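Local coordinates for OmpA family protein (Klebsiella pneumoniae subsp. pneumoniae, PDB 7RJJ) that probably binds peptidoglycan through this OmpA-like domain, whose pocket holds D-alanine, a component of peptidoglycan peptides, at residues 61-64 / 65-69; 105-108 / 109-112. One frame throughout, in Å; residues are numbered along the deposited sequence.

Contact 1 (61-64 / 65-69); sequences QLLS and LKRAE. With DAL (D-alanine), chain C.
In the D-alanine pocket of this OmpA-like domain, Leu63 and Arg67, one helical turn apart, cross at an angle and both reach the ligand. Arg67 takes its carboxylate end-on with two parallel bonds, NH1 to OXT of D-alanine at 3.0 Å and NH2 to O of D-alanine at 2.8 Å; the two N-H groups point the same way, so the planar guanidinium matches the pair of carboxylate oxygens. The chain of Arg67 runs extended from CG to NE, with CG trans to the carbonyl carbon (chi1 -74°), which carries the charge well off the helix. Over one face of the guanidinium lies CD2 of Leu63, 3.7 Å from NH2 of Arg67 and displaced toward the rim, while CD1 of Leu63 packs against NE of Arg67. The same CD2 comes within 3.5 Å of O of D-alanine, so a branched aliphatic residue serves both as a floor for the cation and as a wall for the ligand. Backbone carbonyls of Lys19 and His50 take further N-H groups of Arg67, restricting its swing.

Helix 57-77 is the crossover of a beta-alpha-beta unit between the parallel strands 43-49 and 86-90. Its regular bonds include Arg67 N to Leu63 O at 3.0 Å. On another side Ser64, small enough for a buried place, turns OG back to Gln61 O at 2.6 Å, and that oxygen also accepts from Leu65 N. Along the outer side, Lys66 makes a cation-pi contact with Trp20.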
loop_
_atom_site.group_PDB
_atom_site.type_symbol
_atom_site.label_atom_id
_atom_site.label_comp_id
_atom_site.label_asym_id
_atom_site.label_seq_id
_atom_site.Cartn_x
_atom_site.Cartn_y
_atom_site.Cartn_z
ATOM N N GLN A 61 1.871 -5.396 12.727
ATOM C CA GLN A 61 2.858 -4.385 12.264
ATOM C C GLN A 61 3.716 -5.003 11.153
ATOM O O GLN A 61 3.833 -4.381 10.065
ATOM C CB GLN A 61 3.714 -3.883 13.426
ATOM C CG GLN A 61 4.796 -2.914 12.993
ATOM C CD GLN A 61 4.234 -1.696 12.303
ATOM O OE1 GLN A 61 3.120 -1.258 12.586
ATOM N NE2 GLN A 61 5.026 -1.115 11.415
ATOM N N LEU A 62 4.290 -6.183 11.405
ATOM C CA LEU A 62 5.144 -6.857 10.388
ATOM C C LEU A 62 4.317 -7.116 9.124
ATOM O O LEU A 62 4.821 -6.837 8.022
ATOM C CB LEU A 62 5.695 -8.171 10.954
ATOM C CG LEU A 62 6.564 -8.993 9.995
ATOM C CD1 LEU A 62 7.816 -8.233 9.585
ATOM C CD2 LEU A 62 6.951 -10.323 10.621
ATOM N N LEU A 63 3.109 -7.659 9.289
ATOM C CA LEU A 63 2.223 -7.954 8.133
ATOM C C LEU A 63 1.977 -6.684 7.313
ATOM O O LEU A 63 2.078 -6.770 6.074
ATOM C CB LEU A 63 0.898 -8.519 8.649
ATOM C CG LEU A 63 -0.168 -8.759 7.583
ATOM C CD1 LEU A 63 0.377 -9.620 6.458
ATOM C CD2 LEU A 63 -1.417 -9.384 8.187
ATOM N N SER A 64 1.656 -5.570 7.979
ATOM C CA SER A 64 1.386 -4.297 7.264
ATOM C C SER A 64 2.608 -3.904 6.429
ATOM O O SER A 64 2.442 -3.413 5.301
ATOM C CB SER A 64 0.989 -3.199 8.226
ATOM O OG SER A 64 2.096 -2.725 8.995
ATOM N N LEU A 65 3.798 -4.149 6.960
ATOM C CA LEU A 65 5.032 -3.762 6.238
ATOM C C LEU A 65 5.249 -4.722 5.062
ATOM O O LEU A 65 5.645 -4.240 3.983
ATOM C CB LEU A 65 6.186 -3.779 7.242
ATOM C CG LEU A 65 7.442 -3.026 6.840
ATOM C CD1 LEU A 65 7.148 -1.545 6.583
ATOM C CD2 LEU A 65 8.486 -3.195 7.924
ATOM N N LYS A 66 4.956 -6.017 5.239
ATOM C CA LYS A 66 5.136 -6.974 4.111
ATOM C C LYS A 66 4.166 -6.615 2.977
ATOM O O LYS A 66 4.523 -6.809 1.802
ATOM C CB LYS A 66 4.961 -8.431 4.556
ATOM C CG LYS A 66 6.063 -8.964 5.466
ATOM C CD LYS A 66 6.045 -10.468 5.635
ATOM C CE LYS A 66 7.233 -10.985 6.412
ATOM N NZ LYS A 66 7.209 -12.463 6.549
ATOM N N ARG A 67 3.002 -6.062 3.314
ATOM C CA ARG A 67 2.002 -5.697 2.279
ATOM C C ARG A 67 2.533 -4.509 1.480
ATOM O O ARG A 67 2.352 -4.500 0.258
ATOM C CB ARG A 67 0.654 -5.383 2.927
ATOM C CG ARG A 67 -0.065 -6.638 3.407
ATOM C CD ARG A 67 -1.306 -6.378 4.233
ATOM N NE ARG A 67 -1.993 -7.658 4.381
ATOM C CZ ARG A 67 -2.995 -7.922 5.216
ATOM N NH1 ARG A 67 -3.463 -6.990 6.039
ATOM N NH2 ARG A 67 -3.521 -9.135 5.210
ATOM N N ALA A 68 3.125 -3.542 2.177
ATOM C CA ALA A 68 3.705 -2.368 1.489
ATOM C C ALA A 68 4.848 -2.864 0.597
ATOM O O ALA A 68 4.919 -2.433 -0.545
ATOM C CB ALA A 68 4.178 -1.358 2.502
ATOM N N GLU A 69 5.616 -3.844 1.069
ATOM C CA GLU A 69 6.741 -4.381 0.250
ATOM C C GLU A 69 6.206 -5.120 -0.990
ATOM O O GLU A 69 6.863 -5.020 -2.036
ATOM C CB GLU A 69 7.640 -5.276 1.095
ATOM C CG GLU A 69 8.408 -4.501 2.149
ATOM C CD GLU A 69 9.164 -5.369 3.138
ATOM O OE1 GLU A 69 8.946 -6.596 3.139
ATOM O OE2 GLU A 69 9.955 -4.814 3.919
HETATM N N DAL C . -5.133 -8.833 10.994
HETATM C CA DAL C . -5.308 -9.849 9.912
HETATM C CB DAL C . -4.426 -11.041 10.181
HETATM C C DAL C . -5.008 -9.215 8.547
HETATM O O DAL C . -4.800 -9.918 7.559
HETATM O OXT DAL C . -4.990 -7.992 8.386
#

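Contact 2 (105-108 / 109-112); sequences GRAL and NRRV. With DAL (D-alanine), chain C.
Arg110 folds back over the last turn of helix 103-109 and lays its guanidinium against Ala107. The backbone bonds come first: Asn109 N reaches Gly105 O at 3.2 Å and Arg110 N reaches Arg106 O at 3.2 Å, after which Arg110 leaves helical geometry and the chain runs on toward strand 112-117.

Van der Waals contacts follow. Ala107 CA lies over one face of the Arg110 guanidinium, offset toward the rim, and Ala107 CB is 3.3 Å from Arg110 NH2; the small alanine lets the flat group settle close to the helix. With CG of Arg110 opposite the carbonyl carbon (chi1 -58°) and the chain extended at chi2, CD comes within 3.3 Å of O of D-alanine, so here it is the aliphatic part of the arginine that touches the carboxylate; the bend at chi3 (-66°) then turns the guanidinium away toward Ala107. CD of Arg111 rests 3.3 Å from Leu108 O.

Among the polar side chains, Arg110 is fixed by a salt bridge to Asp52, itself a ligand-binding residue, and by the carbonyl of Phe15, which accepts from NE. Arg111 NH1 bonds to Asn109 O at 3.2 Å, with the oxygen tilted from the guanidinium plane, while its NE forms a salt bridge with Glu113. Asn109 is buried, and its amide suits that place by both giving and accepting: ND2 donates to Ala98 O and Asn100 OD1, and OD1 accepts from Ile97 N. Together these bonds tie a helix C-terminus to its surrounding loops, on the side of the peptidoglycan-binding pocket of an OmpA-like domain where Arg110 lines the D-alanine site.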
loop_
_atom_site.group_PDB
_atom_site.type_symbol
_atom_site.label_atom_id
_atom_site.label_comp_id
_atom_site.label_asym_id
_atom_site.label_seq_id
_atom_site.Cartn_x
_atom_site.Cartn_y
_atom_site.Cartn_z
ATOM N N GLY A 105 -15.886 -5.039 6.055
ATOM C CA GLY A 105 -15.129 -3.956 6.707
ATOM C C GLY A 105 -13.681 -4.361 6.927
ATOM O O GLY A 105 -12.797 -3.565 6.610
ATOM N N ARG A 106 -13.463 -5.567 7.454
ATOM C CA ARG A 106 -12.088 -6.060 7.717
ATOM C C ARG A 106 -11.355 -6.219 6.382
ATOM O O ARG A 106 -10.160 -5.904 6.343
ATOM C CB ARG A 106 -12.110 -7.357 8.533
ATOM C CG ARG A 106 -12.659 -7.191 9.946
ATOM C CD ARG A 106 -12.526 -8.437 10.805
ATOM N NE ARG A 106 -13.360 -9.546 10.364
ATOM C CZ ARG A 106 -14.634 -9.739 10.727
ATOM N NH1 ARG A 106 -15.248 -8.882 11.531
ATOM N NH2 ARG A 106 -15.290 -10.800 10.283
ATOM N N ALA A 107 -12.050 -6.642 5.323
ATOM C CA ALA A 107 -11.364 -6.806 4.017
ATOM C C ALA A 107 -10.894 -5.442 3.512
ATOM O O ALA A 107 -9.794 -5.381 2.912
ATOM C CB ALA A 107 -12.253 -7.491 3.011
ATOM N N LEU A 108 -11.688 -4.392 3.755
ATOM C CA LEU A 108 -11.294 -3.028 3.312
ATOM C C LEU A 108 -10.056 -2.561 4.088
ATOM O O LEU A 108 -9.208 -1.869 3.476
ATOM C CB LEU A 108 -12.464 -2.056 3.509
ATOM C CG LEU A 108 -13.558 -2.104 2.442
ATOM C CD1 LEU A 108 -14.770 -1.289 2.867
ATOM C CD2 LEU A 108 -13.046 -1.625 1.093
ATOM N N ASN A 109 -9.934 -2.964 5.356
ATOM C CA ASN A 109 -8.798 -2.516 6.209
ATOM C C ASN A 109 -7.484 -3.182 5.771
ATOM O O ASN A 109 -6.407 -2.563 5.986
ATOM C CB ASN A 109 -9.110 -2.720 7.690
ATOM C CG ASN A 109 -10.171 -1.765 8.195
ATOM O OD1 ASN A 109 -10.248 -0.615 7.747
ATOM N ND2 ASN A 109 -10.978 -2.218 9.148
ATOM N N ARG A 110 -7.549 -4.402 5.236
ATOM C CA ARG A 110 -6.340 -5.102 4.728
ATOM C C ARG A 110 -5.957 -4.387 3.435
ATOM O O ARG A 110 -6.459 -4.782 2.369
ATOM C CB ARG A 110 -6.648 -6.592 4.526
ATOM C CG ARG A 110 -7.126 -7.291 5.789
ATOM C CD ARG A 110 -7.247 -8.797 5.628
ATOM N NE ARG A 110 -8.269 -9.237 4.682
ATOM C CZ ARG A 110 -9.516 -9.617 5.008
ATOM N NH1 ARG A 110 -9.922 -9.589 6.262
ATOM N NH2 ARG A 110 -10.356 -10.013 4.067
ATOM N N ARG A 111 -5.071 -3.389 3.521
ATOM C CA ARG A 111 -4.854 -2.580 2.307
ATOM C C ARG A 111 -3.496 -1.876 2.304
ATOM O O ARG A 111 -2.755 -1.937 3.305
ATOM C CB ARG A 111 -5.944 -1.508 2.311
ATOM C CG ARG A 111 -5.703 -0.432 3.360
ATOM C CD ARG A 111 -6.911 0.437 3.636
ATOM N NE ARG A 111 -6.530 1.632 4.382
ATOM C CZ ARG A 111 -6.410 1.700 5.700
ATOM N NH1 ARG A 111 -6.637 0.631 6.453
ATOM N NH2 ARG A 111 -6.054 2.840 6.266
ATOM N N VAL A 112 -3.213 -1.214 1.191
ATOM C CA VAL A 112 -2.009 -0.352 1.048
ATOM C C VAL A 112 -2.479 1.015 0.536
ATOM O O VAL A 112 -3.408 1.056 -0.297
ATOM C CB VAL A 112 -0.954 -0.997 0.133
ATOM C CG1 VAL A 112 -0.011 0.036 -0.463
ATOM C CG2 VAL A 112 -0.196 -2.105 0.845
HETATM N N DAL C . -5.133 -8.833 10.994
HETATM C CA DAL C . -5.308 -9.849 9.912
HETATM C CB DAL C . -4.426 -11.041 10.181
HETATM C C DAL C . -5.008 -9.215 8.547
HETATM O O DAL C . -4.800 -9.918 7.559
HETATM O OXT DAL C . -4.990 -7.992 8.386
#

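Overall arrangement
Contact 1 and contact 2 approach D-alanine with different parts of two arginines: residues 65-69 bring the charged end of Arg67, whereas residues 109-112 bring the aliphatic middle of Arg110. Their centres are about 13 Å apart, yet they touch directly, with Arg67 NH1 3.5 Å from Arg110 CB. Beside this contact, CG2 of Val112 packs 3.5 Å from Arg67 O, so the start of strand 112-117 lies against helix 57-77. Asp52 couples the two sides: one of its carboxylate oxygens bonds D-alanine and the other pairs with Arg110. Gly18, Val54 and Asn60 add further hydrogen bonds to the ligand.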